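Local structure of inositol 2-dehydrogenase (Sinorhizobium meliloti, 4HKT) at residues D171-D176 / A224-S229; T192-V197 / S211-L216. The protein catalyses the NAD-dependent oxidation of myo-inositol to scyllo-inosose (2-keto-myo-inositol), the first step in the degradation of this polyol to acetyl-CoA. All blocks are in the same frame, centred on the assembly; numbering follows the deposited sequence.

Contact 1 (D171-D176 / A224-S229); sequences DMTIHD and AIISNS. With EDO (1,2-ethanediol), chain X.
Asn228 reaches from its strand to the helix 171-176 and uses both ends of its amide there. Its OD1 accepts a hydrogen bond from Thr173 OG1 at 2.5 Å, the hydroxyl standing somewhat off the carbonyl plane. Its ND2 gives one hydrogen to Asp176 OD2 at 2.8 Å in a fairly straight bond (162°); the acceptor lies near the amide plane, yet the amide meets the carboxylate from above, the two planes being turned 57° apart. The same nitrogen also bonds to the carbonyl oxygen of Ser227, so three bonds fix the rotation of this buried amide. A leucine in its place would probably leave Asp176 OD2 without its amide donor and Thr173 OG1 with the Ile168 carbonyl as its remaining partner. Asp176 OD1, for its part, is taken by Ser151 OG.

Apolar contacts border this polar centre. Ile226 CG2 lies 3.8 Å from Asp176 CB and 3.9 Å from Thr173 CG2. Met172, a selenomethionine, runs fully extended, which carries CE past the amide to 3.4 Å from Ser229 O. Near its CG lies a 1,2-ethanediol, probably from the crystallisation liquor.

Asp171 is salt-bridged to Arg230, and its carbonyl meets Lys94 NZ, consistent with the family's active-site region lying beside this turn. Segment 171-176 runs obliquely across strand 223-229, itself flanked in the sheet by 144-152 and 211-218.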
ATOM      1  N   ASP B 171     -20.096  25.609  -3.700  1.00 18.80           N
ATOM      2  CA  ASP B 171     -20.215  24.690  -4.828  1.00 17.92           C
ATOM      3  C   ASP B 171     -19.441  23.401  -4.637  1.00 19.16           C
ATOM      4  O   ASP B 171     -19.918  22.332  -5.062  1.00 17.91           O
ATOM      5  CB  ASP B 171     -19.785  25.332  -6.141  1.00 17.48           C
ATOM      6  CG  ASP B 171     -19.941  24.385  -7.337  1.00 19.52           C
ATOM      7  OD1 ASP B 171     -21.095  24.128  -7.706  1.00 21.42           O
ATOM      8  OD2 ASP B 171     -18.933  23.907  -7.913  1.00 19.38           O
HETATM    9  N   MSE B 172     -18.245  23.486  -4.044  1.00 17.08           N
HETATM   10  CA  MSE B 172     -17.370  22.319  -3.904  1.00 16.41           C
HETATM   11  C   MSE B 172     -17.267  21.912  -2.450  1.00 16.13           C
HETATM   12  O   MSE B 172     -17.585  20.782  -2.077  1.00 16.44           O
HETATM   13  CB  MSE B 172     -15.993  22.691  -4.425  1.00 17.88           C
HETATM   14  CG  MSE B 172     -15.012  21.534  -4.305  1.00 18.10           C
HETATM   15 SE   MSE B 172     -13.243  22.030  -5.004  1.00 20.58          SE
HETATM   16  CE  MSE B 172     -12.495  20.292  -4.529  1.00 20.44           C
ATOM     17  N   THR B 173     -16.855  22.844  -1.614  1.00 15.85           N
ATOM     18  CA  THR B 173     -16.564  22.515  -0.216  1.00 16.18           C
ATOM     19  C   THR B 173     -17.796  22.095   0.561  1.00 15.74           C
ATOM     20  O   THR B 173     -17.721  21.424   1.585  1.00 14.07           O
ATOM     21  CB  THR B 173     -15.926  23.711   0.475  1.00 16.05           C
ATOM     22  OG1 THR B 173     -15.026  24.329  -0.430  1.00 15.87           O
ATOM     23  CG2 THR B 173     -15.143  23.230   1.704  1.00 16.45           C
ATOM     24  N   ILE B 174     -18.952  22.501   0.051  1.00 16.41           N
ATOM     25  CA  ILE B 174     -20.214  22.086   0.600  1.00 16.98           C
ATOM     26  C   ILE B 174     -20.314  20.572   0.892  1.00 16.29           C
ATOM     27  O   ILE B 174     -20.815  20.182   1.928  1.00 16.46           O
ATOM     28  CB  ILE B 174     -21.416  22.647  -0.254  1.00 18.68           C
ATOM     29  CG1 ILE B 174     -22.710  22.551   0.545  1.00 20.99           C
ATOM     30  CG2 ILE B 174     -21.547  21.962  -1.585  1.00 18.63           C
ATOM     31  CD1 ILE B 174     -23.839  23.411   0.019  1.00 23.55           C
ATOM     32  N   HIS B 175     -19.852  19.726  -0.012  1.00 17.43           N
ATOM     33  CA  HIS B 175     -19.802  18.297   0.217  1.00 17.99           C
ATOM     34  C   HIS B 175     -18.918  17.928   1.432  1.00 17.14           C
ATOM     35  O   HIS B 175     -19.261  17.029   2.195  1.00 16.78           O
ATOM     36  CB  HIS B 175     -19.203  17.597  -0.988  1.00 20.12           C
ATOM     37  CG  HIS B 175     -20.126  17.498  -2.145  1.00 21.32           C
ATOM     38  ND1 HIS B 175     -21.247  16.696  -2.125  1.00 21.82           N
ATOM     39  CD2 HIS B 175     -20.062  18.038  -3.378  1.00 22.04           C
ATOM     40  CE1 HIS B 175     -21.857  16.777  -3.292  1.00 23.64           C
ATOM     41  NE2 HIS B 175     -21.160  17.583  -4.068  1.00 23.54           N
ATOM     42  N   ASP B 176     -17.801  18.624   1.563  1.00 16.33           N
ATOM     43  CA  ASP B 176     -16.863  18.407   2.678  1.00 16.58           C
ATOM     44  C   ASP B 176     -17.362  18.945   3.989  1.00 15.44           C
ATOM     45  O   ASP B 176     -17.104  18.326   5.003  1.00 15.75           O
ATOM     46  CB  ASP B 176     -15.509  18.969   2.372  1.00 16.24           C
ATOM     47  CG  ASP B 176     -14.925  18.389   1.100  1.00 18.07           C
ATOM     48  OD1 ASP B 176     -14.858  17.152   0.965  1.00 17.40           O
ATOM     49  OD2 ASP B 176     -14.585  19.181   0.206  1.00 18.10           O
ATOM     50  N   ALA B 224     -12.046  19.695  12.527  1.00 14.58           N
ATOM     51  CA  ALA B 224     -12.032  19.148  11.180  1.00 14.84           C
ATOM     52  C   ALA B 224     -11.308  20.126  10.297  1.00 15.03           C
ATOM     53  O   ALA B 224     -11.625  21.273  10.277  1.00 14.64           O
ATOM     54  CB  ALA B 224     -13.443  18.923  10.651  1.00 14.85           C
ATOM     55  N   ILE B 225     -10.294  19.638   9.611  1.00 16.12           N
ATOM     56  CA  ILE B 225      -9.581  20.399   8.659  1.00 17.32           C
ATOM     57  C   ILE B 225     -10.010  19.929   7.282  1.00 17.24           C
ATOM     58  O   ILE B 225     -10.069  18.720   7.006  1.00 18.68           O
ATOM     59  CB  ILE B 225      -8.085  20.112   8.792  1.00 19.59           C
ATOM     60  CG1 ILE B 225      -7.571  20.458  10.168  1.00 21.03           C
ATOM     61  CG2 ILE B 225      -7.297  20.925   7.798  1.00 22.80           C
ATOM     62  CD1 ILE B 225      -6.110  20.072  10.375  1.00 20.41           C
ATOM     63  N   ILE B 226     -10.259  20.877   6.399  1.00 16.22           N
ATOM     64  CA  ILE B 226     -10.685  20.551   5.055  1.00 15.64           C
ATOM     65  C   ILE B 226      -9.732  21.276   4.109  1.00 15.90           C
ATOM     66  O   ILE B 226      -9.464  22.475   4.263  1.00 16.70           O
ATOM     67  CB  ILE B 226     -12.102  21.026   4.745  1.00 15.10           C
ATOM     68  CG1 ILE B 226     -13.133  20.297   5.561  1.00 15.53           C
ATOM     69  CG2 ILE B 226     -12.391  20.881   3.245  1.00 14.68           C
ATOM     70  CD1 ILE B 226     -14.391  21.130   5.701  1.00 15.98           C
ATOM     71  N   SER B 227      -9.246  20.543   3.126  1.00 15.15           N
ATOM     72  CA  SER B 227      -8.399  21.082   2.041  1.00 16.67           C
ATOM     73  C   SER B 227      -9.096  20.846   0.683  1.00 16.34           C
ATOM     74  O   SER B 227      -9.503  19.726   0.399  1.00 17.17           O
ATOM     75  CB  SER B 227      -7.099  20.289   2.061  1.00 17.12           C
ATOM     76  OG  SER B 227      -6.177  20.706   1.113  1.00 19.28           O
ATOM     77  N   ASN B 228      -9.221  21.878  -0.148  1.00 16.18           N
ATOM     78  CA  ASN B 228      -9.850  21.733  -1.473  1.00 16.33           C
ATOM     79  C   ASN B 228      -8.957  22.385  -2.496  1.00 17.20           C
ATOM     80  O   ASN B 228      -8.478  23.491  -2.262  1.00 15.30           O
ATOM     81  CB  ASN B 228     -11.146  22.512  -1.577  1.00 16.69           C
ATOM     82  CG  ASN B 228     -12.355  21.868  -0.940  1.00 16.71           C
ATOM     83  OD1 ASN B 228     -13.438  22.466  -1.020  1.00 19.61           O
ATOM     84  ND2 ASN B 228     -12.243  20.685  -0.372  1.00 17.18           N
ATOM     85  N   SER B 229      -8.823  21.745  -3.661  1.00 16.94           N
ATOM     86  CA  SER B 229      -8.199  22.326  -4.837  1.00 16.55           C
ATOM     87  C   SER B 229      -9.066  22.006  -6.065  1.00 17.70           C
ATOM     88  O   SER B 229      -9.599  20.897  -6.221  1.00 16.50           O
ATOM     89  CB  SER B 229      -6.785  21.794  -5.076  1.00 17.07           C
ATOM     90  OG  SER B 229      -6.251  22.314  -6.327  1.00 19.41           O
TER
HETATM   91  C1  EDO X 407     -18.094  20.983  -9.091  1.00 43.23           C
HETATM   92  O1  EDO X 407     -18.937  22.047  -9.532  1.00 35.81           O
HETATM   93  C2  EDO X 407     -18.093  20.833  -7.566  1.00 43.41           C
HETATM   94  O2  EDO X 407     -16.893  20.175  -7.157  1.00 37.53           O

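Contact 2 (T192-V197 / S211-L216); sequences TATAAV and SVSVIL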
ATOM      1  N   THR B 192     -13.110  28.711  10.387  1.00 15.52           N
ATOM      2  CA  THR B 192     -12.082  29.632   9.965  1.00 17.36           C
ATOM      3  C   THR B 192     -11.470  29.102   8.674  1.00 16.57           C
ATOM      4  O   THR B 192     -11.298  27.874   8.488  1.00 14.33           O
ATOM      5  CB  THR B 192     -11.069  29.923  11.108  1.00 19.63           C
ATOM      6  OG1 THR B 192     -10.316  31.115  10.791  1.00 23.08           O
ATOM      7  CG2 THR B 192     -10.173  28.763  11.324  1.00 20.28           C
ATOM      8  N   ALA B 193     -11.206  30.014   7.750  1.00 15.23           N
ATOM      9  CA  ALA B 193     -10.864  29.613   6.389  1.00 14.41           C
ATOM     10  C   ALA B 193      -9.886  30.550   5.725  1.00 14.88           C
ATOM     11  O   ALA B 193      -9.783  31.725   6.081  1.00 13.76           O
ATOM     12  CB  ALA B 193     -12.107  29.573   5.536  1.00 13.65           C
ATOM     13  N   THR B 194      -9.142  29.994   4.786  1.00 15.34           N
ATOM     14  CA  THR B 194      -8.267  30.794   3.941  1.00 17.12           C
ATOM     15  C   THR B 194      -8.548  30.409   2.505  1.00 15.85           C
ATOM     16  O   THR B 194      -9.035  29.316   2.230  1.00 14.07           O
ATOM     17  CB  THR B 194      -6.794  30.535   4.241  1.00 18.40           C
ATOM     18  OG1 THR B 194      -6.533  29.143   4.111  1.00 21.55           O
ATOM     19  CG2 THR B 194      -6.428  31.011   5.667  1.00 19.95           C
ATOM     20  N   ALA B 195      -8.168  31.284   1.585  1.00 15.64           N
ATOM     21  CA  ALA B 195      -8.434  31.051   0.159  1.00 15.43           C
ATOM     22  C   ALA B 195      -7.449  31.810  -0.724  1.00 16.32           C
ATOM     23  O   ALA B 195      -6.850  32.801  -0.309  1.00 15.82           O
ATOM     24  CB  ALA B 195      -9.848  31.488  -0.189  1.00 15.21           C
ATOM     25  N   ALA B 196      -7.293  31.318  -1.937  1.00 17.12           N
ATOM     26  CA  ALA B 196      -6.487  31.979  -2.933  1.00 17.81           C
ATOM     27  C   ALA B 196      -6.902  31.483  -4.353  1.00 18.83           C
ATOM     28  O   ALA B 196      -7.656  30.506  -4.521  1.00 17.34           O
ATOM     29  CB  ALA B 196      -5.018  31.673  -2.710  1.00 16.95           C
ATOM     30  N   VAL B 197      -6.313  32.166  -5.319  1.00 20.14           N
ATOM     31  CA  VAL B 197      -6.356  31.831  -6.730  1.00 20.04           C
ATOM     32  C   VAL B 197      -4.953  31.451  -7.119  1.00 19.85           C
ATOM     33  O   VAL B 197      -4.106  32.311  -7.321  1.00 19.56           O
ATOM     34  CB  VAL B 197      -6.819  33.056  -7.528  1.00 20.44           C
ATOM     35  CG1 VAL B 197      -6.880  32.762  -9.031  1.00 21.79           C
ATOM     36  CG2 VAL B 197      -8.181  33.473  -7.015  1.00 21.37           C
ATOM     37  N   SER B 211      -8.397  27.442  -4.451  1.00 15.97           N
ATOM     38  CA  SER B 211      -7.595  26.686  -3.504  1.00 16.44           C
ATOM     39  C   SER B 211      -7.915  27.208  -2.096  1.00 16.62           C
ATOM     40  O   SER B 211      -7.689  28.396  -1.793  1.00 14.90           O
ATOM     41  CB  SER B 211      -6.111  26.897  -3.785  1.00 17.77           C
ATOM     42  OG  SER B 211      -5.798  26.549  -5.124  1.00 17.55           O
ATOM     43  N   VAL B 212      -8.488  26.334  -1.238  1.00 16.42           N
ATOM     44  CA  VAL B 212      -9.026  26.783   0.043  1.00 14.23           C
ATOM     45  C   VAL B 212      -8.715  25.758   1.127  1.00 14.57           C
ATOM     46  O   VAL B 212      -8.607  24.549   0.862  1.00 15.55           O
ATOM     47  CB  VAL B 212     -10.552  27.066   0.009  1.00 14.48           C
ATOM     48  CG1 VAL B 212     -10.900  28.119  -1.017  1.00 16.22           C
ATOM     49  CG2 VAL B 212     -11.366  25.828  -0.298  1.00 15.08           C
ATOM     50  N   SER B 213      -8.629  26.259   2.346  1.00 14.60           N
ATOM     51  CA  SER B 213      -8.339  25.479   3.528  1.00 14.38           C
ATOM     52  C   SER B 213      -9.318  25.964   4.606  1.00 14.89           C
ATOM     53  O   SER B 213      -9.555  27.172   4.749  1.00 13.69           O
ATOM     54  CB  SER B 213      -6.934  25.734   4.003  1.00 15.04           C
ATOM     55  OG  SER B 213      -5.956  25.483   3.034  1.00 15.65           O
ATOM     56  N   VAL B 214      -9.916  25.023   5.337  1.00 15.09           N
ATOM     57  CA  VAL B 214     -10.916  25.364   6.364  1.00 14.50           C
ATOM     58  C   VAL B 214     -10.668  24.556   7.639  1.00 13.86           C
ATOM     59  O   VAL B 214     -10.265  23.440   7.556  1.00 13.57           O
ATOM     60  CB  VAL B 214     -12.335  25.085   5.889  1.00 15.26           C
ATOM     61  CG1 VAL B 214     -13.335  25.631   6.896  1.00 15.68           C
ATOM     62  CG2 VAL B 214     -12.616  25.723   4.544  1.00 15.45           C
ATOM     63  N   ILE B 215     -10.849  25.167   8.796  1.00 14.49           N
ATOM     64  CA  ILE B 215     -10.910  24.469  10.065  1.00 15.44           C
ATOM     65  C   ILE B 215     -12.276  24.725  10.704  1.00 15.49           C
ATOM     66  O   ILE B 215     -12.677  25.887  10.891  1.00 15.37           O
ATOM     67  CB  ILE B 215      -9.850  24.935  11.081  1.00 15.87           C
ATOM     68  CG1 ILE B 215      -8.448  24.879  10.522  1.00 15.65           C
ATOM     69  CG2 ILE B 215      -9.951  24.072  12.345  1.00 16.13           C
ATOM     70  CD1 ILE B 215      -7.461  25.725  11.343  1.00 15.72           C
ATOM     71  N   LEU B 216     -12.962  23.628  11.028  1.00 14.70           N
ATOM     72  CA  LEU B 216     -14.194  23.615  11.766  1.00 14.30           C
ATOM     73  C   LEU B 216     -13.932  23.109  13.184  1.00 14.51           C
ATOM     74  O   LEU B 216     -13.108  22.213  13.361  1.00 13.78           O
ATOM     75  CB  LEU B 216     -15.183  22.637  11.114  1.00 15.83           C
ATOM     76  CG  LEU B 216     -15.420  22.739   9.618  1.00 16.70           C
ATOM     77  CD1 LEU B 216     -16.483  21.723   9.197  1.00 17.30           C
ATOM     78  CD2 LEU B 216     -15.856  24.136   9.332  1.00 16.95           C
TER
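Strands 192-196 and 211-216 run antiparallel, 175° between their directions and 4.7 Å apart at closest approach, as neighbours in the mixed sheet of the Gfo/Idh/MocA C-terminal domain. Hydrogen-bonded pairs (Thr192 with Ile215, Thr194 with Ser213, Ala196 with Ser211) alternate with the non-hydrogen-bonded pairs Ala193 with Val214 and Ala195 with Val212. The bonds between Thr192 and Ile215 are nearly straight, whereas both between Ala196 and Ser211 bend to 142° at the hydrogen. At the non-hydrogen-bonded positions CA-H...O contacts add to the pairing, among them Ala193 CA to Ser213 O at 3.2 Å.

The two faces differ in character. On one, alanines sit beside valines: Ala195 CB touches Val212 CG1 at 3.6 Å, and Ala193 CB meets Val214 CG2 at 4.0 Å. Helix 305-324 packs here, Val322 touching both alanines, while Phe169 of helix 168-184 packs on the two valines.

The other face meets the second subunit. There the side chains of Thr192 and Ile215 run alongside each other in the same direction, with CG2 of the threonine 3.8 Å from CB of the isoleucine. The hydroxyls of Thr194 and Ser213 both hydrogen-bond to Gln223 OE1 of the second subunit. In Thr194 a chi1 of 56° tucks OG1 in between the two backbone branches, 3.4 Å from Ser213 CB.

Both contacts are buried in the C-terminal domain and share one sheet, but they illustrate two ways of joining its elements. Contact 1 seats a helix on the sheet mainly through side chains, and a polar network in the interior does much of the work. Contact 2 joins adjacent strands mainly through backbone bonds, with side chains divided between covering helices and the second subunit. Contact 2 is the more peripheral of the two, its centre about 19 Å from the centre of the chain. The two meet where strands 211-218 and 223-229 pair, with Val214 N probably hydrogen-bonded to Ile226 O at 2.8 Å. Helix 168-184 is one partner of contact 1 and also packs on the valines of contact 2, and residues of both contacts touch the second subunit.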